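Local atomic coordinates of UDP-glucose 4-epimerase (PDB entry 4WOK), a protein that probably interconverts UDP-glucose and UDP-galactose by inverting the sugar at C4, using a tightly held NAD as the redox cofactor. Residues N121-S126 / V174-F179; N102-T107 / G152-I157. The protein carries 2 engineered substitutions. One frame throughout, in Å; residues are numbered along the deposited sequence. Where two conformers were deposited one is given.

Contact 1. Residues N121-S126 / V174-F179; sequences NVIFSS and VALRYF. With NAD (nicotinamide-adenine-dinucleotide), chain B.
I123, F124 and S125 pair with V174, A175 and L176 as two parallel neighbouring strands inside the main sheet. The strand axes run 4.8 Å apart and 15° from parallel. Hydrogen bonds alternate along the pair, from V174 N to V122 O, F124 N to V174 O and L176 N to F124 O. A further bond, S126 N to L176 O at 2.7 Å, lies just past the end of strand 121-125. I123 lies alongside V174, with I123 CD1 3.9 Å from V174 CB. Its CG2 reaches L176 CD1. I123 and L176 face helix 236-251, V174 touches L257, and F124 lies against helix 150-169. The seven-stranded parallel sheet is that of a Rossmann fold. NAD lies at the C-terminal end of this pair, against S125, S126, Y178 and F179. Y178 has CG between its backbone N and carbonyl carbon (chi1 49°), which brings the ring back toward S125. S125 OG lies in the ring plane at its edge, 2.7 Å from Y178 OH, and the two hydroxyls are hydrogen-bonded. H243 also bonds this OG. S126 O sits over one ring face, near the rim. S126 OG and R177 NH2 both turn to E159.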
# COMPACT_ATOMS: atom_id res chain seq x y z
N ASN A 121 2.50 14.55 13.30
CA ASN A 121 3.17 13.36 12.80
C ASN A 121 2.48 12.68 11.61
O ASN A 121 1.43 12.07 11.78
CB ASN A 121 3.31 12.37 13.95
CG ASN A 121 4.18 12.93 15.07
OD1 ASN A 121 5.22 13.52 14.82
ND2 ASN A 121 3.75 12.74 16.31
N VAL A 122 3.08 12.75 10.42
CA VAL A 122 2.45 12.20 9.22
C VAL A 122 3.15 10.95 8.71
O VAL A 122 4.35 10.97 8.42
CB VAL A 122 2.38 13.24 8.09
CG1 VAL A 122 1.81 12.62 6.80
CG2 VAL A 122 1.53 14.43 8.54
N ILE A 123 2.40 9.86 8.62
CA ILE A 123 2.93 8.63 8.06
C ILE A 123 2.32 8.47 6.67
O ILE A 123 1.12 8.29 6.55
CB ILE A 123 2.59 7.41 8.94
CG1 ILE A 123 2.95 7.66 10.41
CG2 ILE A 123 3.23 6.14 8.36
CD1 ILE A 123 4.39 7.99 10.62
N PHE A 124 3.15 8.55 5.65
CA PHE A 124 2.70 8.62 4.25
C PHE A 124 2.90 7.29 3.54
O PHE A 124 4.02 6.77 3.47
CB PHE A 124 3.45 9.71 3.49
CG PHE A 124 3.05 9.80 2.04
CD1 PHE A 124 1.76 10.15 1.68
CD2 PHE A 124 3.96 9.49 1.04
CE1 PHE A 124 1.38 10.21 0.32
CE2 PHE A 124 3.59 9.55 -0.32
CZ PHE A 124 2.30 9.91 -0.68
N SER A 125 1.82 6.72 3.00
CA SER A 125 1.93 5.47 2.27
C SER A 125 2.34 5.80 0.85
O SER A 125 1.55 6.30 0.06
CB SER A 125 0.61 4.68 2.31
OG SER A 125 0.84 3.33 2.70
N SER A 126 3.60 5.52 0.53
CA SER A 126 4.14 5.84 -0.78
C SER A 126 4.22 4.57 -1.60
O SER A 126 3.51 3.61 -1.32
CB SER A 126 5.52 6.50 -0.63
OG SER A 126 5.96 7.04 -1.87
N VAL A 174 7.24 10.05 8.07
CA VAL A 174 7.86 8.83 7.60
C VAL A 174 7.14 8.48 6.32
O VAL A 174 5.91 8.37 6.32
CB VAL A 174 7.72 7.67 8.60
CG1 VAL A 174 8.27 6.36 8.00
CG2 VAL A 174 8.43 8.00 9.91
N ALA A 175 7.89 8.32 5.24
CA ALA A 175 7.33 7.87 3.98
C ALA A 175 7.65 6.40 3.85
O ALA A 175 8.80 6.00 4.04
CB ALA A 175 7.88 8.68 2.81
N LEU A 176 6.65 5.59 3.53
CA LEU A 176 6.84 4.15 3.44
C LEU A 176 6.60 3.68 2.01
O LEU A 176 5.50 3.84 1.47
CB LEU A 176 5.91 3.42 4.41
CG LEU A 176 6.12 3.74 5.90
CD1 LEU A 176 5.02 3.10 6.74
CD2 LEU A 176 7.50 3.30 6.39
N ARG A 177 7.64 3.10 1.41
CA ARG A 177 7.60 2.68 0.02
C ARG A 177 7.51 1.16 -0.08
O ARG A 177 8.27 0.43 0.57
CB ARG A 177 8.86 3.17 -0.73
CG ARG A 177 9.13 4.67 -0.63
CD ARG A 177 10.47 5.02 -1.29
NE ARG A 177 10.79 6.45 -1.20
CZ ARG A 177 12.03 6.92 -1.11
NH1 ARG A 177 13.06 6.09 -1.11
NH2 ARG A 177 12.24 8.23 -1.03
N TYR A 178 6.57 0.67 -0.89
CA TYR A 178 6.46 -0.77 -1.12
C TYR A 178 5.82 -1.01 -2.47
O TYR A 178 5.27 -0.08 -3.08
CB TYR A 178 5.67 -1.45 0.00
CG TYR A 178 4.35 -0.76 0.33
CD1 TYR A 178 4.30 0.35 1.18
CD2 TYR A 178 3.16 -1.24 -0.20
CE1 TYR A 178 3.10 0.96 1.47
CE2 TYR A 178 1.95 -0.64 0.10
CZ TYR A 178 1.93 0.46 0.93
OH TYR A 178 0.72 1.07 1.22
N PHE A 179 5.89 -2.25 -2.94
CA PHE A 179 5.38 -2.58 -4.27
C PHE A 179 3.92 -3.07 -4.28
O PHE A 179 3.03 -2.36 -4.74
CB PHE A 179 6.27 -3.64 -4.93
CG PHE A 179 7.46 -3.06 -5.65
CD1 PHE A 179 7.29 -2.31 -6.81
CD2 PHE A 179 8.75 -3.27 -5.17
CE1 PHE A 179 8.39 -1.79 -7.48
CE2 PHE A 179 9.85 -2.75 -5.83
CZ PHE A 179 9.67 -2.00 -6.99
PA NAD B . -7.84 1.35 -1.37
O1A NAD B . -8.43 2.12 -2.54
O2A NAD B . -8.45 0.11 -0.79
O5B NAD B . -7.89 2.48 -0.06
C5B NAD B . -7.91 3.81 -0.53
C4B NAD B . -8.82 4.57 0.47
O4B NAD B . -8.69 5.98 0.30
C3B NAD B . -10.24 4.14 0.07
O3B NAD B . -10.92 3.79 1.25
C2B NAD B . -10.80 5.43 -0.58
O2B NAD B . -12.15 5.53 -0.37
C1B NAD B . -10.02 6.53 0.23
N9A NAD B . -9.85 7.78 -0.55
C8A NAD B . -9.37 7.94 -1.86
N7A NAD B . -9.32 9.23 -2.23
C5A NAD B . -9.80 9.92 -1.11
C6A NAD B . -10.00 11.30 -0.88
N6A NAD B . -9.72 12.22 -1.86
N1A NAD B . -10.48 11.71 0.32
C2A NAD B . -10.76 10.75 1.26
N3A NAD B . -10.63 9.40 1.17
C4A NAD B . -10.13 9.03 -0.05
O3 NAD B . -6.31 1.30 -1.86
PN NAD B . -5.26 0.55 -0.89
O1N NAD B . -5.64 0.28 0.53
O2N NAD B . -4.57 -0.40 -1.81
O5D NAD B . -3.87 1.57 -0.78
C5D NAD B . -4.13 2.74 -0.18
C4D NAD B . -2.77 3.44 -0.06
O4D NAD B . -1.69 2.44 -0.24
C3D NAD B . -2.61 4.44 -1.23
O3D NAD B . -1.82 5.47 -0.73
C2D NAD B . -1.82 3.59 -2.24
O2D NAD B . -1.03 4.31 -3.09
C1D NAD B . -0.85 2.93 -1.23
N1N NAD B . -0.15 1.75 -1.93
C2N NAD B . -0.91 0.60 -2.17
C3N NAD B . -0.28 -0.50 -2.81
C7N NAD B . -1.09 -1.74 -3.08
O7N NAD B . -0.57 -2.72 -3.61
N7N NAD B . -2.42 -1.75 -2.71
C4N NAD B . 1.06 -0.39 -3.20
C5N NAD B . 1.78 0.77 -2.96
C6N NAD B . 1.17 1.85 -2.31

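Contact 2. Residues N102-T107 / G152-I157; sequences NNVGGT and GRTKLI. With NAD (nicotinamide-adenine-dinucleotide), chain B.
V104 lays both its methyls against I157: V104 CG1 is 3.8 Å from I157 CG2, and V104 CG2 is nearly as close to the same methyl. The two side chains cross at about a right angle. They belong to helices 96-116 and 150-169 of the Rossmann fold, which run side by side in the same direction. The axes of the short segments come within 8.7 Å, 20° from parallel. T154 also meets V104, with T154 CB 3.9 Å from V104 CG2. T154 OG1 stands between its own backbone N and carbonyl carbon (chi1 60°), and this hydroxyl is directed at the carbonyls of Y151, the main partner, and P150, sharing one proton. The same T154 OG1 accepts N103 ND2 at 3.1 Å, 17° out of the amide plane. N103 ND2 also reaches S86 O, so the amide is gripped between a loop and the second helix. A water bonds N103 O and T154 O and bridges the backbones. Y151 and K155 fit the Tyr-x-x-x-Lys pattern of the short-chain dehydrogenase/reductase superfamily, and both bond NAD. K155 bends at chi2 and sends K155 NZ to NAD O3D of the nicotinamide ribose at 2.9 Å, with a weak bond to NAD O2D. N102 reads the adenine edge with its whole amide: N102 OD1 accepts NAD N6A at 2.9 Å, and N102 ND2 donates to NAD N7A at 3.0 Å.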
# COMPACT_ATOMS: atom_id res chain seq x y z
N ASN A 102 -6.03 14.05 -6.99
CA ASN A 102 -6.18 13.29 -5.74
C ASN A 102 -4.87 13.18 -4.98
O ASN A 102 -4.80 13.41 -3.77
CB ASN A 102 -6.74 11.89 -6.03
CG ASN A 102 -7.78 11.43 -5.00
OD1 ASN A 102 -8.61 12.22 -4.53
ND2 ASN A 102 -7.76 10.13 -4.68
N ASN A 103 -3.80 12.84 -5.69
CA ASN A 103 -2.55 12.53 -5.01
C ASN A 103 -1.65 13.72 -4.68
O ASN A 103 -0.95 13.71 -3.67
CB ASN A 103 -1.76 11.55 -5.85
CG ASN A 103 -2.50 10.24 -6.05
OD1 ASN A 103 -3.66 10.10 -5.64
ND2 ASN A 103 -1.83 9.28 -6.69
N VAL A 104 -1.66 14.75 -5.53
CA VAL A 104 -0.88 15.95 -5.24
C VAL A 104 -1.77 16.99 -4.55
O VAL A 104 -1.48 17.41 -3.44
CB VAL A 104 -0.24 16.55 -6.51
CG1 VAL A 104 0.58 17.81 -6.17
CG2 VAL A 104 0.65 15.49 -7.18
N GLY A 105 -2.85 17.41 -5.21
CA GLY A 105 -3.80 18.32 -4.58
C GLY A 105 -4.35 17.80 -3.25
O GLY A 105 -4.42 18.53 -2.26
N GLY A 106 -4.76 16.53 -3.23
CA GLY A 106 -5.31 15.94 -2.01
C GLY A 106 -4.28 15.90 -0.89
O GLY A 106 -4.58 16.21 0.27
N THR A 107 -3.06 15.49 -1.20
CA THR A 107 -2.02 15.46 -0.17
C THR A 107 -1.70 16.87 0.32
O THR A 107 -1.52 17.08 1.52
CB THR A 107 -0.75 14.76 -0.69
OG1 THR A 107 -1.07 13.38 -0.96
CG2 THR A 107 0.38 14.82 0.36
N GLY A 152 3.40 6.89 -10.25
CA GLY A 152 4.71 7.02 -9.64
C GLY A 152 5.12 8.48 -9.49
O GLY A 152 5.66 8.88 -8.46
N ARG A 153 4.85 9.27 -10.51
CA ARG A 153 5.17 10.70 -10.51
C ARG A 153 4.51 11.41 -9.34
O ARG A 153 5.13 12.19 -8.61
CB ARG A 153 4.71 11.33 -11.82
CG ARG A 153 5.27 12.71 -12.12
CD ARG A 153 6.45 12.61 -13.08
NE ARG A 153 7.71 12.86 -12.40
CZ ARG A 153 8.89 12.45 -12.83
NH1 ARG A 153 9.98 12.74 -12.12
NH2 ARG A 153 9.00 11.75 -13.95
N THR A 154 3.22 11.15 -9.14
CA THR A 154 2.49 11.89 -8.12
C THR A 154 2.87 11.44 -6.71
O THR A 154 2.85 12.24 -5.78
CB THR A 154 0.96 11.79 -8.32
OG1 THR A 154 0.55 10.42 -8.25
CG2 THR A 154 0.55 12.38 -9.66
N LYS A 155 3.22 10.16 -6.54
CA LYS A 155 3.72 9.70 -5.23
C LYS A 155 5.07 10.36 -4.89
O LYS A 155 5.33 10.71 -3.75
CB LYS A 155 3.88 8.16 -5.22
CG LYS A 155 2.55 7.41 -5.23
CD LYS A 155 1.78 7.70 -3.94
CE LYS A 155 0.47 6.91 -3.84
NZ LYS A 155 -0.14 7.14 -2.47
N LEU A 156 5.93 10.50 -5.89
CA LEU A 156 7.21 11.18 -5.71
C LEU A 156 7.02 12.65 -5.34
O LEU A 156 7.71 13.18 -4.47
CB LEU A 156 8.05 11.07 -6.98
CG LEU A 156 9.44 11.71 -6.94
CD1 LEU A 156 10.25 11.09 -5.81
CD2 LEU A 156 10.15 11.52 -8.28
N ILE A 157 6.08 13.31 -6.01
CA ILE A 157 5.78 14.72 -5.71
C ILE A 157 5.33 14.86 -4.27
O ILE A 157 5.78 15.76 -3.56
CB ILE A 157 4.69 15.28 -6.66
CG1 ILE A 157 5.23 15.37 -8.09
CG2 ILE A 157 4.19 16.64 -6.16
CD1 ILE A 157 4.13 15.60 -9.13
PA NAD B . -7.84 1.35 -1.37
O1A NAD B . -8.43 2.12 -2.54
O2A NAD B . -8.45 0.11 -0.79
O5B NAD B . -7.89 2.48 -0.06
C5B NAD B . -7.91 3.81 -0.53
C4B NAD B . -8.82 4.57 0.47
O4B NAD B . -8.69 5.98 0.30
C3B NAD B . -10.24 4.14 0.07
O3B NAD B . -10.92 3.79 1.25
C2B NAD B . -10.80 5.43 -0.58
O2B NAD B . -12.15 5.53 -0.37
C1B NAD B . -10.02 6.53 0.23
N9A NAD B . -9.85 7.78 -0.55
C8A NAD B . -9.37 7.94 -1.86
N7A NAD B . -9.32 9.23 -2.23
C5A NAD B . -9.80 9.92 -1.11
C6A NAD B . -10.00 11.30 -0.88
N6A NAD B . -9.72 12.22 -1.86
N1A NAD B . -10.48 11.71 0.32
C2A NAD B . -10.76 10.75 1.26
N3A NAD B . -10.63 9.40 1.17
C4A NAD B . -10.13 9.03 -0.05
O3 NAD B . -6.31 1.30 -1.86
PN NAD B . -5.26 0.55 -0.89
O1N NAD B . -5.64 0.28 0.53
O2N NAD B . -4.57 -0.40 -1.81
O5D NAD B . -3.87 1.57 -0.78
C5D NAD B . -4.13 2.74 -0.18
C4D NAD B . -2.77 3.44 -0.06
O4D NAD B . -1.69 2.44 -0.24
C3D NAD B . -2.61 4.44 -1.23
O3D NAD B . -1.82 5.47 -0.73
C2D NAD B . -1.82 3.59 -2.24
O2D NAD B . -1.03 4.31 -3.09
C1D NAD B . -0.85 2.93 -1.23
N1N NAD B . -0.15 1.75 -1.93
C2N NAD B . -0.91 0.60 -2.17
C3N NAD B . -0.28 -0.50 -2.81
C7N NAD B . -1.09 -1.74 -3.08
O7N NAD B . -0.57 -2.72 -3.61
N7N NAD B . -2.42 -1.75 -2.71
C4N NAD B . 1.06 -0.39 -3.20
C5N NAD B . 1.78 0.77 -2.96
C6N NAD B . 1.17 1.85 -2.31
O HOH W 1 0.59 11.46 -3.68
O HOH W 2 -1.10 10.14 -2.13

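The centres of contacts 1 and 2 are about 12 Å apart, and K155 joins them directly. K155 NZ probably makes a hydrogen bond to S125 O at 3.1 Å, so the end of strand 121-125 probably helps to place the lysine at the ribose. F124 CZ packs on K155 CD at 4.0 Å, and the neighbouring F124 CE1 packs near T107 OG1. Along the chain the segments alternate, helix, strand, helix, strand, as in successive Rossmann units. NAD spans both contacts. Contact 2 holds the adenine and the nicotinamide ribose, and contact 1 lines the nicotinamide, where S126 O lies 3.1 Å from NAD C6N and F179 O 3.2 Å from NAD C4N.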